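Local coordinates for intracellular sulfur oxidation protein DsrF (Allochromatium vinosum, PDB 2HY5) that is of unconfirmed function but could take part in the oxidation of intracellular sulfur, and assembles with DsrE and DsrH in a six-chain complex, at residues Asn64-Pro67 and Thr68-Leu72; Asp85-Ala89 and Arg90-Gln94. All blocks are in the same frame, centred on the assembly; numbering follows the deposited sequence.

Contact 1 of 2, residues Asn64-Pro67 and Thr68-Leu72; sequences NFSP and TYRTL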
loop_
_atom_site.group_PDB
_atom_site.type_symbol
_atom_site.label_atom_id
_atom_site.label_comp_id
_atom_site.label_asym_id
_atom_site.label_seq_id
_atom_site.Cartn_x
_atom_site.Cartn_y
_atom_site.Cartn_z
ATOM N N ASN B 64 20.764 -6.879 -3.074
ATOM C CA ASN B 64 20.908 -6.493 -1.679
ATOM C C ASN B 64 21.414 -5.049 -1.677
ATOM O O ASN B 64 22.557 -4.795 -2.046
ATOM C CB ASN B 64 21.919 -7.440 -1.019
ATOM C CG ASN B 64 22.102 -7.183 0.462
ATOM O OD1 ASN B 64 22.681 -8.009 1.167
ATOM N ND2 ASN B 64 21.625 -6.042 0.941
ATOM N N PHE B 65 20.566 -4.101 -1.282
ATOM C CA PHE B 65 20.986 -2.699 -1.270
ATOM C C PHE B 65 21.487 -2.205 0.080
ATOM O O PHE B 65 21.870 -1.042 0.216
ATOM C CB PHE B 65 19.856 -1.779 -1.763
ATOM C CG PHE B 65 18.645 -1.741 -0.866
ATOM C CD1 PHE B 65 17.619 -2.671 -1.012
ATOM C CD2 PHE B 65 18.521 -0.758 0.114
ATOM C CE1 PHE B 65 16.480 -2.616 -0.195
ATOM C CE2 PHE B 65 17.391 -0.696 0.933
ATOM C CZ PHE B 65 16.370 -1.625 0.779
ATOM N N SER B 66 21.511 -3.093 1.068
ATOM C CA SER B 66 21.959 -2.724 2.407
ATOM C C SER B 66 23.329 -2.042 2.465
ATOM O O SER B 66 23.528 -1.122 3.256
ATOM C CB SER B 66 21.963 -3.952 3.325
ATOM O OG SER B 66 22.929 -4.903 2.919
ATOM N N PRO B 67 24.294 -2.478 1.634
ATOM C CA PRO B 67 25.620 -1.844 1.671
ATOM C C PRO B 67 25.580 -0.322 1.511
ATOM O O PRO B 67 26.423 0.396 2.054
ATOM C CB PRO B 67 26.357 -2.528 0.523
ATOM C CG PRO B 67 25.768 -3.904 0.538
ATOM C CD PRO B 67 24.292 -3.618 0.700
ATOM N N THR B 68 24.594 0.167 0.769
ATOM C CA THR B 68 24.470 1.600 0.547
ATOM C C THR B 68 24.323 2.387 1.849
ATOM O O THR B 68 24.868 3.485 1.975
ATOM C CB THR B 68 23.284 1.905 -0.374
ATOM O OG1 THR B 68 23.481 1.242 -1.627
ATOM C CG2 THR B 68 23.169 3.407 -0.618
ATOM N N TYR B 69 23.600 1.838 2.821
ATOM C CA TYR B 69 23.446 2.546 4.094
ATOM C C TYR B 69 24.803 2.808 4.734
ATOM O O TYR B 69 25.007 3.840 5.368
ATOM C CB TYR B 69 22.606 1.747 5.094
ATOM C CG TYR B 69 21.145 1.608 4.731
ATOM C CD1 TYR B 69 20.677 0.474 4.078
ATOM C CD2 TYR B 69 20.234 2.613 5.035
ATOM C CE1 TYR B 69 19.332 0.339 3.736
ATOM C CE2 TYR B 69 18.888 2.497 4.698
ATOM C CZ TYR B 69 18.444 1.355 4.047
ATOM O OH TYR B 69 17.120 1.239 3.701
ATOM N N ARG B 70 25.731 1.870 4.578
ATOM C CA ARG B 70 27.048 2.033 5.184
ATOM C C ARG B 70 27.912 3.095 4.512
ATOM O O ARG B 70 28.983 3.438 5.016
ATOM C CB ARG B 70 27.784 0.689 5.219
ATOM C CG ARG B 70 27.115 -0.327 6.143
ATOM C CD ARG B 70 28.038 -1.491 6.470
ATOM N NE ARG B 70 28.270 -2.366 5.325
ATOM C CZ ARG B 70 27.353 -3.176 4.806
ATOM N NH1 ARG B 70 26.134 -3.223 5.327
ATOM N NH2 ARG B 70 27.657 -3.945 3.770
ATOM N N THR B 71 27.439 3.630 3.390
ATOM C CA THR B 71 28.182 4.660 2.666
ATOM C C THR B 71 27.662 6.063 2.967
ATOM O O THR B 71 28.251 7.051 2.533
ATOM C CB THR B 71 28.092 4.453 1.141
ATOM O OG1 THR B 71 26.767 4.765 0.689
ATOM C CG2 THR B 71 28.425 3.020 0.777
ATOM N N LEU B 72 26.559 6.147 3.705
ATOM C CA LEU B 72 25.956 7.434 4.034
ATOM C C LEU B 72 26.931 8.465 4.585
ATOM O O LEU B 72 26.800 9.655 4.301
ATOM C CB LEU B 72 24.794 7.244 5.010
ATOM C CG LEU B 72 23.524 6.630 4.410
ATOM C CD1 LEU B 72 22.473 6.450 5.491
ATOM C CD2 LEU B 72 22.995 7.539 3.300
#
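Phe-65 O takes the backbone N-H of Thr-68 at 3.0 Å, and the same i to i+3 step repeats from Ser-66 O to Tyr-69 N and, weakly, from Pro-67 O to Arg-70 N. The buried Phe-65 and Tyr-69 rings meet rim to rim, centroids 5.9 Å apart and planes at 40°, and neither lies over the face of the other. Phe-65 CE2 makes the touch, 3.4 Å from Tyr-69 OH, which lies at the edge of the Phe-65 ring near its plane, and 3.6 Å from Tyr-69 CE1. That hydroxyl is hydrogen-bonded to Gln-50, which pins the far end of the tyrosine. Tyr-17 and Trp-23 add their own rings around Phe-65. In the exposed pair, Arg-70 bends back at chi3 (-70°), laying one face of its guanidinium over Pro-67, whose CA is 3.6 Å from Arg-70 NH2. Further on, Thr-68 O is gripped twice by Thr-71, through its N and through OG1 at 2.6 Å, the latter in the carbonyl plane on a lone pair. Thr-68 itself packs on Trp-23, Leu-26 and Leu-30 of helix 21-32. The arrangement is a run of consecutive i to i+3 backbone turns with helical angles from Ser-66 on, set in the long connection between strands 38-43 and 79-83.

Contact 2 of 2, residues Asp85-Ala89 and Arg90-Gln94; sequences DSLEA and RGLTQ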
loop_
_atom_site.group_PDB
_atom_site.type_symbol
_atom_site.label_atom_id
_atom_site.label_comp_id
_atom_site.label_asym_id
_atom_site.label_seq_id
_atom_site.Cartn_x
_atom_site.Cartn_y
_atom_site.Cartn_z
ATOM N N ASP B 85 12.679 2.854 21.372
ATOM C CA ASP B 85 11.453 2.125 21.671
ATOM C C ASP B 85 11.107 1.153 20.548
ATOM O O ASP B 85 10.628 0.047 20.801
ATOM C CB ASP B 85 10.305 3.106 21.902
ATOM C CG ASP B 85 10.481 3.907 23.178
ATOM O OD1 ASP B 85 9.743 4.895 23.380
ATOM O OD2 ASP B 85 11.356 3.538 23.989
ATOM N N SER B 86 11.360 1.569 19.312
ATOM C CA SER B 86 11.090 0.724 18.149
ATOM C C SER B 86 11.981 -0.516 18.172
ATOM O O SER B 86 11.534 -1.618 17.845
ATOM C CB SER B 86 11.327 1.511 16.864
ATOM O OG SER B 86 10.426 2.599 16.783
ATOM N N LEU B 87 13.241 -0.336 18.552
ATOM C CA LEU B 87 14.174 -1.452 18.631
ATOM C C LEU B 87 13.694 -2.458 19.667
ATOM O O LEU B 87 13.666 -3.657 19.408
ATOM C CB LEU B 87 15.574 -0.962 19.016
ATOM C CG LEU B 87 16.382 -0.185 17.979
ATOM C CD1 LEU B 87 17.725 0.210 18.582
ATOM C CD2 LEU B 87 16.589 -1.054 16.742
ATOM N N GLU B 88 13.321 -1.962 20.844
ATOM C CA GLU B 88 12.852 -2.824 21.928
ATOM C C GLU B 88 11.598 -3.604 21.550
ATOM O O GLU B 88 11.492 -4.804 21.824
ATOM C CB GLU B 88 12.568 -1.994 23.183
ATOM C CG GLU B 88 12.012 -2.802 24.349
ATOM C CD GLU B 88 11.612 -1.935 25.528
ATOM O OE1 GLU B 88 10.736 -1.057 25.358
ATOM O OE2 GLU B 88 12.171 -2.136 26.625
ATOM N N ALA B 89 10.642 -2.921 20.928
ATOM C CA ALA B 89 9.400 -3.563 20.529
ATOM C C ALA B 89 9.672 -4.717 19.568
ATOM O O ALA B 89 8.869 -5.643 19.443
ATOM C CB ALA B 89 8.476 -2.540 19.876
ATOM N N ARG B 90 10.821 -4.668 18.907
ATOM C CA ARG B 90 11.179 -5.696 17.944
ATOM C C ARG B 90 12.263 -6.644 18.464
ATOM O O ARG B 90 12.812 -7.452 17.716
ATOM C CB ARG B 90 11.591 -5.010 16.639
ATOM C CG ARG B 90 10.428 -4.222 16.053
ATOM C CD ARG B 90 10.801 -3.285 14.921
ATOM N NE ARG B 90 9.602 -2.671 14.350
ATOM C CZ ARG B 90 8.828 -1.797 14.991
ATOM N NH1 ARG B 90 9.121 -1.415 16.229
ATOM N NH2 ARG B 90 7.742 -1.317 14.402
ATOM N N GLY B 91 12.544 -6.550 19.761
ATOM C CA GLY B 91 13.550 -7.402 20.370
ATOM C C GLY B 91 14.932 -7.214 19.779
ATOM O O GLY B 91 15.736 -8.146 19.742
ATOM N N LEU B 92 15.216 -6.001 19.319
ATOM C CA LEU B 92 16.512 -5.709 18.729
ATOM C C LEU B 92 17.331 -4.797 19.625
ATOM O O LEU B 92 16.791 -4.091 20.474
ATOM C CB LEU B 92 16.337 -5.034 17.365
ATOM C CG LEU B 92 15.560 -5.772 16.276
ATOM C CD1 LEU B 92 15.457 -4.874 15.056
ATOM C CD2 LEU B 92 16.258 -7.079 15.923
ATOM N N THR B 93 18.644 -4.828 19.433
ATOM C CA THR B 93 19.550 -3.976 20.188
ATOM C C THR B 93 20.442 -3.340 19.137
ATOM O O THR B 93 20.401 -3.739 17.969
ATOM C CB THR B 93 20.413 -4.786 21.176
ATOM O OG1 THR B 93 21.364 -5.577 20.454
ATOM C CG2 THR B 93 19.536 -5.702 22.011
ATOM N N GLN B 94 21.247 -2.359 19.523
ATOM C CA GLN B 94 22.107 -1.724 18.535
ATOM C C GLN B 94 23.061 -2.739 17.908
ATOM O O GLN B 94 23.564 -2.529 16.803
ATOM C CB GLN B 94 22.886 -0.560 19.156
ATOM C CG GLN B 94 23.871 0.091 18.183
ATOM C CD GLN B 94 24.010 1.592 18.377
ATOM O OE1 GLN B 94 24.121 2.079 19.500
ATOM N NE2 GLN B 94 24.020 2.329 17.274
#
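Arg-90 folds back along the last turn of helix 84-89 and presents the edge of its guanidinium to the carbonyl of Ser-86. Its NH1 reaches Ser-86 O at 2.9 Å, with the oxygen close to the guanidinium plane and an N-H...O angle of 153°. With CG anti to the carbonyl carbon (chi1 -62°) and the chain extended from CG to NE, the aliphatic part runs past that oxygen, CG only 3.3 Å from Ser-86 O, before NH1 closes on it. The backbone N of Arg-90 adds a weak bond to the same acceptor. The NE of the same guanidinium makes a salt bridge to Asp-46. The leucines pack differently: Leu-87 and Leu-92 meet at about a right angle, Leu-87 CD2 lying 4.0 Å from Leu-92 CB, and Leu-87 continues onto Val-117 of strand 115-118. Between these two groups the backbone closes a Schellman motif, with Leu-92 N on Leu-87 O at 2.8 Å and Gly-91 N on Glu-88 O at 2.9 Å; Gly-91, at positive phi, is its C-prime residue. Arg-90 N also bonds to Leu-87 O, from the opposite face of the carbonyl to Leu-92 N. Cut back to an alanine, the Arg-90 position is likely to leave Ser-86 O with only the weak backbone bond from 90-94 and Asp-46 without this salt-bridge partner. The chemistry thus gives carbonyls of the final turn replacement donors where the helix stops, and the arginine's positive charge is likely to be favourable beside that C-terminal end.

Contact 1 comes first along the chain and is complete before contact 2 begins; their centres are 21 Å apart, their nearest atoms about 11 Å, and they do not touch. Strand 79-83 lies between them in sequence: residues 64-72 belong to the connection leading into it, and helix 84-89 follows directly after it. In sequence, therefore, they stand before and after one strand of the five-stranded parallel sheet. Contact 1 packs against helix 21-32 within its own chain, and no other chain touches it. Contact 2 faces strand 115-118 and also meets DsrH, where Phe-71 of a DsrH chain packs on Leu-92. Contact 1 thus serves packing within the subunit, while contact 2 joins such packing to the DsrH interface.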